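Local coordinates for adenylate cyclase-like protein (Chlamydia trachomatis, PDB 3GQS), which is of uncertain function; this part of the membrane protein is its FHA domain, a fold that in relatives commonly recognises phosphothreonine peptides, at residues G16-L21 / L98-A103; Y27-D32 / I38-M43; A50-G55 / V60-L65. All coordinates share one frame; numbering follows the deposited sequence.

Contact 1: residues G16-L21 / L98-A103; sequences GAEFHL and LLVDYA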
ATOM      1  N   GLY A  16       5.952  -7.019 -10.305  1.00 48.47           N
ATOM      2  CA  GLY A  16       5.710  -6.332 -11.580  1.00 47.38           C
ATOM      3  C   GLY A  16       4.499  -5.390 -11.527  1.00 46.80           C
ATOM      4  O   GLY A  16       4.566  -4.246 -12.042  1.00 47.53           O
ATOM      5  N   ALA A  17       3.410  -5.844 -10.883  1.00 44.00           N
ATOM      6  CA  ALA A  17       2.126  -5.108 -10.895  1.00 41.80           C
ATOM      7  C   ALA A  17       2.347  -3.588 -10.666  1.00 38.99           C
ATOM      8  O   ALA A  17       3.116  -3.214  -9.782  1.00 38.80           O
ATOM      9  CB  ALA A  17       1.162  -5.692  -9.849  1.00 41.22           C
ATOM     10  N   GLU A  18       1.696  -2.743 -11.468  1.00 34.99           N
ATOM     11  CA  GLU A  18       1.741  -1.270 -11.251  1.00 32.22           C
ATOM     12  C   GLU A  18       0.398  -0.559 -11.526  1.00 28.71           C
ATOM     13  O   GLU A  18      -0.201  -0.736 -12.559  1.00 25.84           O
ATOM     14  CB  GLU A  18       2.867  -0.677 -12.064  1.00 32.51           C
ATOM     15  CG  GLU A  18       3.230   0.789 -11.778  1.00 33.97           C
ATOM     16  CD  GLU A  18       4.577   1.162 -12.421  1.00 37.39           C
ATOM     17  OE1 GLU A  18       5.140   0.277 -13.129  1.00 37.98           O
ATOM     18  OE2 GLU A  18       5.063   2.313 -12.236  1.00 35.97           O
ATOM     19  N   PHE A  19      -0.026   0.248 -10.554  1.00 26.82           N
ATOM     20  CA  PHE A  19      -1.381   0.850 -10.534  0.50 25.43           C
ATOM     21  C   PHE A  19      -1.336   2.347 -10.188  1.00 24.46           C
ATOM     22  O   PHE A  19      -0.784   2.748  -9.183  1.00 23.99           O
ATOM     23  CB  PHE A  19      -2.278   0.113  -9.537  0.50 25.11           C
ATOM     24  CG  PHE A  19      -3.782   0.261  -9.808  0.50 24.25           C
ATOM     25  CD1 PHE A  19      -4.307   0.018 -11.066  0.50 22.96           C
ATOM     26  CD2 PHE A  19      -4.650   0.608  -8.783  0.50 23.32           C
ATOM     27  CE1 PHE A  19      -5.663   0.127 -11.311  0.50 23.90           C
ATOM     28  CE2 PHE A  19      -6.007   0.722  -9.012  0.50 25.98           C
ATOM     29  CZ  PHE A  19      -6.519   0.485 -10.282  0.50 25.69           C
ATOM     30  N   HIS A  20      -1.923   3.164 -11.054  1.00 23.56           N
ATOM     31  CA  HIS A  20      -2.030   4.618 -10.837  1.00 22.12           C
ATOM     32  C   HIS A  20      -2.997   4.849  -9.705  1.00 20.93           C
ATOM     33  O   HIS A  20      -4.089   4.356  -9.726  1.00 20.96           O
ATOM     34  CB  HIS A  20      -2.526   5.287 -12.099  1.00 22.15           C
ATOM     35  CG  HIS A  20      -2.783   6.748 -11.975  1.00 20.52           C
ATOM     36  ND1 HIS A  20      -3.751   7.383 -12.727  1.00 22.93           N
ATOM     37  CD2 HIS A  20      -2.174   7.718 -11.252  1.00 22.26           C
ATOM     38  CE1 HIS A  20      -3.743   8.679 -12.455  1.00 20.50           C
ATOM     39  NE2 HIS A  20      -2.792   8.913 -11.570  1.00 21.53           N
ATOM     40  N   LEU A  21      -2.523   5.519  -8.683  1.00 20.77           N
ATOM     41  CA  LEU A  21      -3.317   5.819  -7.504  1.00 22.44           C
ATOM     42  C   LEU A  21      -3.715   7.312  -7.632  1.00 22.08           C
ATOM     43  O   LEU A  21      -2.871   8.213  -7.626  1.00 21.89           O
ATOM     44  CB  LEU A  21      -2.519   5.556  -6.218  1.00 21.99           C
ATOM     45  CG  LEU A  21      -2.048   4.107  -5.956  1.00 22.87           C
ATOM     46  CD1 LEU A  21      -1.334   4.021  -4.612  1.00 23.88           C
ATOM     47  CD2 LEU A  21      -3.157   3.124  -6.024  1.00 20.39           C
ATOM     48  N   LEU A  98       6.172  -0.199  -3.283  1.00 30.98           N
ATOM     49  CA  LEU A  98       6.470   1.221  -3.065  1.00 31.70           C
ATOM     50  C   LEU A  98       5.727   2.114  -4.018  1.00 31.74           C
ATOM     51  O   LEU A  98       5.144   1.642  -5.007  1.00 31.80           O
ATOM     52  CB  LEU A  98       7.974   1.523  -3.105  1.00 31.95           C
ATOM     53  CG  LEU A  98       8.801   1.385  -4.367  1.00 32.95           C
ATOM     54  CD1 LEU A  98       8.180   1.957  -5.612  1.00 31.79           C
ATOM     55  CD2 LEU A  98      10.077   2.100  -4.035  1.00 30.17           C
ATOM     56  N   LEU A  99       5.706   3.384  -3.653  1.00 31.83           N
ATOM     57  CA  LEU A  99       5.115   4.411  -4.470  1.00 33.46           C
ATOM     58  C   LEU A  99       6.225   5.087  -5.194  1.00 32.52           C
ATOM     59  O   LEU A  99       7.254   5.420  -4.623  1.00 31.34           O
ATOM     60  CB  LEU A  99       4.354   5.511  -3.683  1.00 33.70           C
ATOM     61  CG  LEU A  99       3.008   5.148  -3.050  1.00 37.47           C
ATOM     62  CD1 LEU A  99       2.079   6.363  -3.138  1.00 38.66           C
ATOM     63  CD2 LEU A  99       2.337   3.879  -3.699  1.00 37.98           C
ATOM     64  N   VAL A 100       5.957   5.291  -6.467  1.00 32.07           N
ATOM     65  CA  VAL A 100       6.708   6.210  -7.267  1.00 31.90           C
ATOM     66  C   VAL A 100       5.840   7.416  -7.596  1.00 32.23           C
ATOM     67  O   VAL A 100       4.597   7.335  -7.654  1.00 32.60           O
ATOM     68  CB  VAL A 100       7.246   5.535  -8.520  1.00 32.16           C
ATOM     69  CG1 VAL A 100       8.365   4.597  -8.104  1.00 30.66           C
ATOM     70  CG2 VAL A 100       6.106   4.831  -9.286  1.00 30.14           C
ATOM     71  N   ASP A 101       6.518   8.528  -7.787  1.00 32.36           N
ATOM     72  CA  ASP A 101       5.886   9.808  -8.110  1.00 32.79           C
ATOM     73  C   ASP A 101       6.584  10.379  -9.349  1.00 32.65           C
ATOM     74  O   ASP A 101       7.804  10.465  -9.409  1.00 31.69           O
ATOM     75  CB  ASP A 101       5.999  10.777  -6.935  1.00 32.61           C
ATOM     76  CG  ASP A 101       5.263  12.094  -7.160  1.00 34.13           C
ATOM     77  OD1 ASP A 101       4.269  12.178  -7.900  1.00 36.25           O
ATOM     78  OD2 ASP A 101       5.680  13.080  -6.553  1.00 39.93           O
ATOM     79  N   TYR A 102       5.787  10.684 -10.355  1.00 33.36           N
ATOM     80  CA  TYR A 102       6.247  11.365 -11.550  1.00 34.72           C
ATOM     81  C   TYR A 102       5.804  12.813 -11.380  1.00 36.12           C
ATOM     82  O   TYR A 102       4.627  13.127 -11.521  1.00 36.78           O
ATOM     83  CB  TYR A 102       5.656  10.733 -12.817  1.00 34.17           C
ATOM     84  CG  TYR A 102       6.213   9.345 -13.121  1.00 33.34           C
ATOM     85  CD1 TYR A 102       5.595   8.189 -12.632  1.00 33.33           C
ATOM     86  CD2 TYR A 102       7.366   9.196 -13.894  1.00 31.68           C
ATOM     87  CE1 TYR A 102       6.120   6.918 -12.911  1.00 34.22           C
ATOM     88  CE2 TYR A 102       7.880   7.956 -14.196  1.00 31.76           C
ATOM     89  CZ  TYR A 102       7.268   6.823 -13.693  1.00 34.49           C
ATOM     90  OH  TYR A 102       7.809   5.601 -13.982  1.00 36.79           O
ATOM     91  N   ALA A 103       6.759  13.664 -11.027  1.00 37.69           N
ATOM     92  CA  ALA A 103       6.505  15.081 -10.711  1.00 38.49           C
ATOM     93  C   ALA A 103       6.646  15.955 -11.961  1.00 39.01           C
ATOM     94  O   ALA A 103       5.718  16.018 -12.778  1.00 40.19           O
ATOM     95  CB  ALA A 103       7.458  15.557  -9.601  1.00 38.31           C
TER
HETATM   96  O   HOH W   1       7.206   3.441 -12.609  1.00 25.69           O
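Leu21 and Leu99 meet through single methyl groups: CD1 of Leu21 lies 3.8 Å from CD2 of Leu99, and the two side chains cross at about a right angle. At the solvent-facing end of the contact, a water links Glu18 to Tyr102. It stands 2.5 Å from Glu18 OE2, to which it donates, and 2.6 Å from Tyr102 OH, approaching that ring at its edge and in its plane. Between these two points the evidence is thinner, since Val100 CG2 comes only to 4.0 Å from Glu18 OE2, a methyl group beside a carboxylate oxygen.

Extension explains the reach of the glutamate. With CG opposite the backbone N (chi1 -169°) and chi2 also near 180°, the carboxylate is carried across toward Val100 and the water. No direct hydrogen bond joins the segments, and the nearest CA atoms, those of Leu21 and Leu99, are still 9.1 Å apart. The spacing has a clear cause: strand 4-9 runs between strands 18-21 and 95-102, taking backbone bonds from Phe19 and Leu21 through Leu7 and Phe5. Leu6 of this middle strand touches both Glu18 and Tyr102, while Lys8 forms a long, weak ion pair with Glu18 OE2.

The chemistry therefore divides by face. Leu21, which also packs on Ile52 and Ile54, and Leu99, which touches Leu84, bring next-but-one strands together inside the beta sandwich; on the outer face the same strands are linked by a single water, whose ordering may be favoured by the carboxylate's negative charge.

Contact 2: residues Y27-D32 / I38-M43; sequences YIVGSD and IVLSDM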
ATOM      1  N   TYR A  27      -7.383   3.604  -1.450  1.00 25.62           N
ATOM      2  CA  TYR A  27      -7.278   2.263  -2.026  1.00 25.45           C
ATOM      3  C   TYR A  27      -6.952   1.246  -0.934  1.00 23.50           C
ATOM      4  O   TYR A  27      -6.086   1.423  -0.144  1.00 23.34           O
ATOM      5  CB  TYR A  27      -6.163   2.208  -3.089  1.00 25.78           C
ATOM      6  CG  TYR A  27      -6.399   3.082  -4.307  1.00 25.49           C
ATOM      7  CD1 TYR A  27      -6.808   2.548  -5.509  1.00 22.24           C
ATOM      8  CD2 TYR A  27      -6.127   4.429  -4.258  1.00 23.66           C
ATOM      9  CE1 TYR A  27      -6.988   3.355  -6.613  1.00 21.35           C
ATOM     10  CE2 TYR A  27      -6.338   5.235  -5.354  1.00 23.42           C
ATOM     11  CZ  TYR A  27      -6.781   4.711  -6.509  1.00 21.45           C
ATOM     12  OH  TYR A  27      -6.974   5.572  -7.594  1.00 20.37           O
ATOM     13  N   ILE A  28      -7.666   0.171  -0.919  1.00 23.59           N
ATOM     14  CA  ILE A  28      -7.447  -0.863   0.073  1.00 23.40           C
ATOM     15  C   ILE A  28      -6.592  -1.946  -0.563  1.00 23.41           C
ATOM     16  O   ILE A  28      -6.889  -2.388  -1.638  1.00 23.71           O
ATOM     17  CB  ILE A  28      -8.772  -1.453   0.497  1.00 23.09           C
ATOM     18  CG1 ILE A  28      -9.637  -0.338   1.182  1.00 23.50           C
ATOM     19  CG2 ILE A  28      -8.579  -2.634   1.417  1.00 20.66           C
ATOM     20  CD1 ILE A  28     -11.122  -0.772   1.446  1.00 17.79           C
ATOM     21  N   VAL A  29      -5.542  -2.337   0.118  1.00 24.23           N
ATOM     22  CA  VAL A  29      -4.646  -3.395  -0.383  1.00 25.88           C
ATOM     23  C   VAL A  29      -4.940  -4.657   0.468  1.00 25.00           C
ATOM     24  O   VAL A  29      -4.898  -4.603   1.652  1.00 26.86           O
ATOM     25  CB  VAL A  29      -3.149  -2.989  -0.301  1.00 25.66           C
ATOM     26  CG1 VAL A  29      -2.166  -4.178  -0.843  1.00 27.39           C
ATOM     27  CG2 VAL A  29      -2.907  -1.689  -1.053  1.00 25.67           C
ATOM     28  N   GLY A  30      -5.276  -5.754  -0.159  1.00 24.90           N
ATOM     29  CA  GLY A  30      -5.496  -6.984   0.585  1.00 25.89           C
ATOM     30  C   GLY A  30      -5.518  -8.198  -0.316  1.00 26.18           C
ATOM     31  O   GLY A  30      -5.288  -8.080  -1.508  1.00 26.52           O
ATOM     32  N   SER A  31      -5.834  -9.349   0.276  1.00 26.27           N
ATOM     33  CA  SER A  31      -5.896 -10.627  -0.437  1.00 25.43           C
ATOM     34  C   SER A  31      -7.295 -11.030  -0.908  1.00 25.81           C
ATOM     35  O   SER A  31      -7.396 -11.912  -1.765  1.00 25.62           O
ATOM     36  CB  SER A  31      -5.319 -11.755   0.437  1.00 25.40           C
ATOM     37  OG  SER A  31      -5.911 -11.811   1.743  1.00 26.61           O
ATOM     38  N   ASP A  32      -8.348 -10.402  -0.360  1.00 24.84           N
ATOM     39  CA  ASP A  32      -9.755 -10.701  -0.742  1.00 25.06           C
ATOM     40  C   ASP A  32     -10.317  -9.670  -1.776  1.00 24.88           C
ATOM     41  O   ASP A  32     -10.493  -8.501  -1.446  1.00 25.44           O
ATOM     42  CB  ASP A  32     -10.615 -10.705   0.517  1.00 25.88           C
ATOM     43  CG  ASP A  32     -12.081 -11.063   0.258  1.00 25.77           C
ATOM     44  OD1 ASP A  32     -12.540 -11.191  -0.899  1.00 23.11           O
ATOM     45  OD2 ASP A  32     -12.785 -11.235   1.279  1.00 30.79           O
ATOM     46  N   ILE A  38      -6.629  -3.281  -4.515  1.00 25.27           N
ATOM     47  CA  ILE A  38      -5.351  -3.857  -5.069  1.00 26.29           C
ATOM     48  C   ILE A  38      -5.247  -5.247  -4.412  1.00 27.51           C
ATOM     49  O   ILE A  38      -5.042  -5.381  -3.205  1.00 26.06           O
ATOM     50  CB  ILE A  38      -4.124  -2.954  -4.795  1.00 26.76           C
ATOM     51  CG1 ILE A  38      -4.352  -1.553  -5.449  1.00 24.94           C
ATOM     52  CG2 ILE A  38      -2.833  -3.653  -5.303  1.00 24.57           C
ATOM     53  CD1 ILE A  38      -3.439  -0.414  -4.968  1.00 24.46           C
ATOM     54  N   VAL A  39      -5.533  -6.273  -5.197  1.00 29.55           N
ATOM     55  CA  VAL A  39      -5.646  -7.605  -4.641  1.00 31.12           C
ATOM     56  C   VAL A  39      -4.321  -8.355  -4.864  1.00 32.92           C
ATOM     57  O   VAL A  39      -3.894  -8.591  -6.006  1.00 33.89           O
ATOM     58  CB  VAL A  39      -6.840  -8.368  -5.212  1.00 30.50           C
ATOM     59  CG1 VAL A  39      -7.060  -9.734  -4.431  1.00 29.70           C
ATOM     60  CG2 VAL A  39      -8.062  -7.491  -5.189  1.00 29.74           C
ATOM     61  N   LEU A  40      -3.712  -8.751  -3.756  1.00 34.40           N
ATOM     62  CA  LEU A  40      -2.456  -9.545  -3.746  1.00 36.50           C
ATOM     63  C   LEU A  40      -2.718 -10.941  -3.158  1.00 37.07           C
ATOM     64  O   LEU A  40      -3.179 -11.081  -2.020  1.00 37.56           O
ATOM     65  CB  LEU A  40      -1.380  -8.850  -2.906  1.00 37.15           C
ATOM     66  CG  LEU A  40      -1.202  -7.333  -3.111  1.00 38.52           C
ATOM     67  CD1 LEU A  40      -0.504  -6.659  -1.906  1.00 40.02           C
ATOM     68  CD2 LEU A  40      -0.460  -7.109  -4.440  1.00 40.32           C
ATOM     69  N   SER A  41      -2.412 -11.965  -3.926  1.00 37.93           N
ATOM     70  CA  SER A  41      -2.821 -13.351  -3.577  1.00 38.73           C
ATOM     71  C   SER A  41      -1.998 -14.067  -2.469  1.00 38.69           C
ATOM     72  O   SER A  41      -2.267 -15.193  -2.157  1.00 39.87           O
ATOM     73  CB  SER A  41      -2.863 -14.217  -4.840  1.00 38.45           C
ATOM     74  OG  SER A  41      -1.615 -14.191  -5.513  1.00 40.14           O
ATOM     75  N   ASP A  42      -1.057 -13.380  -1.852  1.00 39.16           N
ATOM     76  CA  ASP A  42      -0.179 -13.951  -0.827  1.00 39.27           C
ATOM     77  C   ASP A  42      -0.901 -14.218   0.502  1.00 38.38           C
ATOM     78  O   ASP A  42      -1.499 -13.333   1.105  1.00 38.50           O
ATOM     79  CB  ASP A  42       1.012 -13.007  -0.654  1.00 40.10           C
ATOM     80  CG  ASP A  42       1.947 -13.398   0.474  1.00 42.65           C
ATOM     81  OD1 ASP A  42       2.010 -14.592   0.879  1.00 46.02           O
ATOM     82  OD2 ASP A  42       2.631 -12.459   0.956  1.00 46.31           O
ATOM     83  N   MET A  43      -0.805 -15.463   0.943  1.00 37.90           N
ATOM     84  CA  MET A  43      -1.389 -15.963   2.200  1.00 37.32           C
ATOM     85  C   MET A  43      -1.128 -15.093   3.441  1.00 35.89           C
ATOM     86  O   MET A  43      -1.899 -15.137   4.387  1.00 35.62           O
ATOM     87  CB  MET A  43      -0.861 -17.381   2.485  1.00 38.63           C
ATOM     88  CG  MET A  43      -1.475 -18.501   1.637  1.00 42.15           C
ATOM     89  SD  MET A  43      -3.134 -19.074   2.145  1.00 50.45           S
ATOM     90  CE  MET A  43      -4.189 -17.991   1.130  1.00 45.37           C
TER
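Gly30 O takes both Leu40 N, in a hydrogen bond of 2.8 Å, and the CA-H of Val39, whose CA lies 3.2 Å from Gly30 O, where strands 26-30 and 38-39 run parallel with seven residues, 31-37, between them. The pairing is brief: Val29 faces Ile38 and Gly30 faces Val39, and the end-to-end directions of the segments differ by 40°. Two further backbone bonds complete it. Ile38 N donates to Ile28 O at 3.0 Å, with an N-H...O angle of 173°, and Gly30 N returns a bond to Ile38 O at 3.1 Å.

The side chains separate onto two faces. Inward, Val29 CG2 lies 4.1 Å from Ile38 CB, and the side chains meet at a slant. CG1 of Ile38 is opposite its own carbonyl carbon (chi1 -60°), which sends CD1 back to within 4.2 Å of Tyr27 CB. Ile38 continues onto Leu7, Phe19 and Leu21, joining the edge strand to the opposing sheet. On the other face, Val39 CG1 packs at 3.5 Å from Ser31 O. Past the paired strands, Ser31 OG bonds to Ile45 O, and Asp42 OD2 accepts from Ser44, Thr94 and Thr95.

The side chain of Ser31 is about 6 Å from a bound phosphate ion, probably from the crystallisation medium. Together with the loop position, this is consistent with the phosphopeptide-binding end of FHA domains. The chemistry implies an edge strand secured by main-chain bonds and an apolar inner face, with serine and aspartate side chains tying down the loops beyond it.

Contact 3: residues A50-G55 / V60-L65; sequences AKIIIG and VLIEDL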
ATOM      1  N   ALA A  50      -4.260  -2.870   4.435  1.00 29.78           N
ATOM      2  CA  ALA A  50      -3.700  -1.527   4.481  1.00 28.90           C
ATOM      3  C   ALA A  50      -4.572  -0.668   3.593  1.00 28.39           C
ATOM      4  O   ALA A  50      -5.131  -1.140   2.632  1.00 26.33           O
ATOM      5  CB  ALA A  50      -2.238  -1.485   3.959  1.00 29.46           C
ATOM      6  N   LYS A  51      -4.623   0.614   3.924  1.00 28.59           N
ATOM      7  CA  LYS A  51      -5.360   1.570   3.140  1.00 29.34           C
ATOM      8  C   LYS A  51      -4.458   2.703   2.769  1.00 28.10           C
ATOM      9  O   LYS A  51      -3.702   3.154   3.584  1.00 28.53           O
ATOM     10  CB  LYS A  51      -6.547   2.103   3.927  1.00 29.63           C
ATOM     11  CG  LYS A  51      -7.542   2.708   3.006  1.00 34.72           C
ATOM     12  CD  LYS A  51      -9.021   2.345   3.332  1.00 38.06           C
ATOM     13  CE  LYS A  51      -9.492   2.902   4.573  1.00 40.04           C
ATOM     14  NZ  LYS A  51     -10.869   2.308   4.901  1.00 43.50           N
ATOM     15  N   ILE A  52      -4.513   3.119   1.519  1.00 27.46           N
ATOM     16  CA  ILE A  52      -3.638   4.174   1.014  1.00 27.62           C
ATOM     17  C   ILE A  52      -4.515   5.323   0.563  1.00 27.17           C
ATOM     18  O   ILE A  52      -5.359   5.176  -0.286  1.00 27.62           O
ATOM     19  CB  ILE A  52      -2.717   3.671  -0.162  1.00 28.27           C
ATOM     20  CG1 ILE A  52      -1.901   2.470   0.307  1.00 28.34           C
ATOM     21  CG2 ILE A  52      -1.812   4.824  -0.746  1.00 25.20           C
ATOM     22  CD1 ILE A  52      -1.018   1.823  -0.827  1.00 28.50           C
ATOM     23  N   ILE A  53      -4.326   6.456   1.199  1.00 27.47           N
ATOM     24  CA  ILE A  53      -5.149   7.628   0.965  1.00 26.79           C
ATOM     25  C   ILE A  53      -4.316   8.670   0.283  1.00 26.68           C
ATOM     26  O   ILE A  53      -3.336   9.160   0.827  1.00 25.99           O
ATOM     27  CB  ILE A  53      -5.698   8.177   2.291  1.00 27.54           C
ATOM     28  CG1 ILE A  53      -6.713   7.185   2.877  1.00 28.73           C
ATOM     29  CG2 ILE A  53      -6.364   9.583   2.104  1.00 25.19           C
ATOM     30  CD1 ILE A  53      -6.620   7.046   4.376  1.00 30.36           C
ATOM     31  N   ILE A  54      -4.689   9.009  -0.928  1.00 27.88           N
ATOM     32  CA  ILE A  54      -3.957  10.052  -1.645  1.00 29.09           C
ATOM     33  C   ILE A  54      -4.754  11.316  -1.472  1.00 30.54           C
ATOM     34  O   ILE A  54      -5.885  11.417  -1.924  1.00 30.60           O
ATOM     35  CB  ILE A  54      -3.705   9.729  -3.117  1.00 29.73           C
ATOM     36  CG1 ILE A  54      -2.707   8.538  -3.209  1.00 30.88           C
ATOM     37  CG2 ILE A  54      -3.082  10.930  -3.832  1.00 26.99           C
ATOM     38  CD1 ILE A  54      -3.349   7.320  -3.498  1.00 32.53           C
ATOM     39  N   GLY A  55      -4.160  12.254  -0.750  1.00 32.15           N
ATOM     40  CA  GLY A  55      -4.778  13.541  -0.515  1.00 33.32           C
ATOM     41  C   GLY A  55      -4.737  14.327  -1.803  1.00 34.85           C
ATOM     42  O   GLY A  55      -4.072  13.958  -2.758  1.00 35.61           O
ATOM     43  N   VAL A  60       0.542  11.593   0.861  1.00 35.23           N
ATOM     44  CA  VAL A  60       0.008  10.254   0.984  1.00 34.05           C
ATOM     45  C   VAL A  60       0.010   9.771   2.421  1.00 33.01           C
ATOM     46  O   VAL A  60       0.941  10.007   3.162  1.00 32.00           O
ATOM     47  CB  VAL A  60       0.777   9.235   0.107  1.00 34.35           C
ATOM     48  CG1 VAL A  60       0.050   7.911   0.089  1.00 33.17           C
ATOM     49  CG2 VAL A  60       0.913   9.728  -1.306  1.00 33.26           C
ATOM     50  N   LEU A  61      -1.049   9.060   2.787  1.00 32.05           N
ATOM     51  CA  LEU A  61      -1.114   8.429   4.099  1.00 30.89           C
ATOM     52  C   LEU A  61      -1.308   6.952   3.930  1.00 29.98           C
ATOM     53  O   LEU A  61      -1.958   6.478   3.005  1.00 29.28           O
ATOM     54  CB  LEU A  61      -2.261   9.003   4.941  1.00 30.99           C
ATOM     55  CG  LEU A  61      -2.090  10.448   5.449  1.00 33.05           C
ATOM     56  CD1 LEU A  61      -3.474  11.122   5.752  1.00 34.26           C
ATOM     57  CD2 LEU A  61      -1.182  10.520   6.696  1.00 32.72           C
ATOM     58  N   ILE A  62      -0.734   6.197   4.830  1.00 29.50           N
ATOM     59  CA  ILE A  62      -0.977   4.776   4.832  1.00 29.04           C
ATOM     60  C   ILE A  62      -1.455   4.426   6.215  1.00 29.07           C
ATOM     61  O   ILE A  62      -1.111   5.057   7.200  1.00 28.16           O
ATOM     62  CB  ILE A  62       0.257   3.948   4.467  1.00 29.55           C
ATOM     63  CG1 ILE A  62      -0.097   2.456   4.480  1.00 28.54           C
ATOM     64  CG2 ILE A  62       1.418   4.273   5.418  1.00 27.42           C
ATOM     65  CD1 ILE A  62       0.673   1.606   3.430  1.00 28.47           C
ATOM     66  N   GLU A  63      -2.247   3.374   6.251  1.00 29.16           N
ATOM     67  CA  GLU A  63      -3.021   3.029   7.413  1.00 29.77           C
ATOM     68  C   GLU A  63      -3.113   1.526   7.509  1.00 27.23           C
ATOM     69  O   GLU A  63      -3.347   0.868   6.518  1.00 26.80           O
ATOM     70  CB  GLU A  63      -4.408   3.599   7.151  1.00 29.73           C
ATOM     71  CG  GLU A  63      -5.296   3.614   8.249  1.00 33.63           C
ATOM     72  CD  GLU A  63      -6.475   4.536   7.946  1.00 35.00           C
ATOM     73  OE1 GLU A  63      -7.261   4.223   7.021  1.00 35.38           O
ATOM     74  OE2 GLU A  63      -6.557   5.579   8.602  1.00 36.60           O
ATOM     75  N   ASP A  64      -2.964   1.008   8.700  1.00 26.67           N
ATOM     76  CA  ASP A  64      -3.143  -0.416   8.952  1.00 27.29           C
ATOM     77  C   ASP A  64      -4.603  -0.758   9.290  1.00 26.58           C
ATOM     78  O   ASP A  64      -5.182  -0.149  10.154  1.00 28.03           O
ATOM     79  CB  ASP A  64      -2.228  -0.834  10.099  1.00 27.75           C
ATOM     80  CG  ASP A  64      -2.222  -2.333  10.325  1.00 29.33           C
ATOM     81  OD1 ASP A  64      -2.843  -3.087   9.529  1.00 30.71           O
ATOM     82  OD2 ASP A  64      -1.588  -2.765  11.296  1.00 33.57           O
ATOM     83  N   LEU A  65      -5.181  -1.736   8.597  1.00 26.45           N
ATOM     84  CA  LEU A  65      -6.605  -2.097   8.787  1.00 26.36           C
ATOM     85  C   LEU A  65      -6.800  -3.322   9.671  1.00 25.90           C
ATOM     86  O   LEU A  65      -7.483  -4.259   9.293  1.00 25.38           O
ATOM     87  CB  LEU A  65      -7.287  -2.349   7.444  1.00 25.96           C
ATOM     88  CG  LEU A  65      -7.210  -1.239   6.392  1.00 26.23           C
ATOM     89  CD1 LEU A  65      -7.814  -1.791   5.111  1.00 22.79           C
ATOM     90  CD2 LEU A  65      -7.920   0.047   6.859  1.00 20.43           C
TER
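Ile53 and Leu61 form a hydrogen-bonded antiparallel pair: Ile53 N to Leu61 O and Leu61 N to Ile53 O are both 3.0 Å and nearly straight. The second such pair is less regular. Lys51 N donates to Glu63 O at 2.9 Å, while the return bond from Glu63 N to Lys51 O is weak, bent to 126°.

On the face of these paired residues, Lys51 and Glu63 lie side by side and point the same way. Their charged ends do not touch, NZ of Lys51 and OE1 of Glu63 being 4.6 Å apart; the closer approach is Lys51 CE to Glu63 OE1, at 3.6 Å. Leu65 crosses the lysine chain at about a right angle, placing CD2 3.8 Å from Lys51 CB. On the reverse face, Ile52 CG2 meets Val60 CG1 at 3.7 Å because each of these branches is opposite its own backbone N. Ile52 CG1 also packs obliquely against Ile62 CD1.

The geometry is that of a beta hairpin, its strands 162° apart in direction. Strand 26-30 pairs with the far edge of 50-54, and strand 81-83 with that of 60-64, while Ile52, Val60 and Ile62 pack on Phe97 and Leu99 of strand 95-102 in the opposing sheet.

How the contacts relate
All three contacts belong to one FHA beta sandwich. Contact 1 brings an early segment, 16-21, near the C-terminal one, 98-103, and contacts 2 and 3 follow in series inside the loop it closes. Their centres lie about 16 Å (1 and 2), 14 Å (1 and 3) and 14 Å (2 and 3) apart. Contacts 2 and 3 share the mixed sheet, where strands 26-30 and 50-54 are neighbours: Val29 N lies 2.8 Å from Ala50 O, a probable hydrogen bond. Contact 1 belongs to the antiparallel sheet packed against it. Leu21 bridges the sheets, its CD2 3.7 Å from Ile38 CD1 and its CD1 4.0 Å from Ile52 CG2, so a common apolar core joins all three.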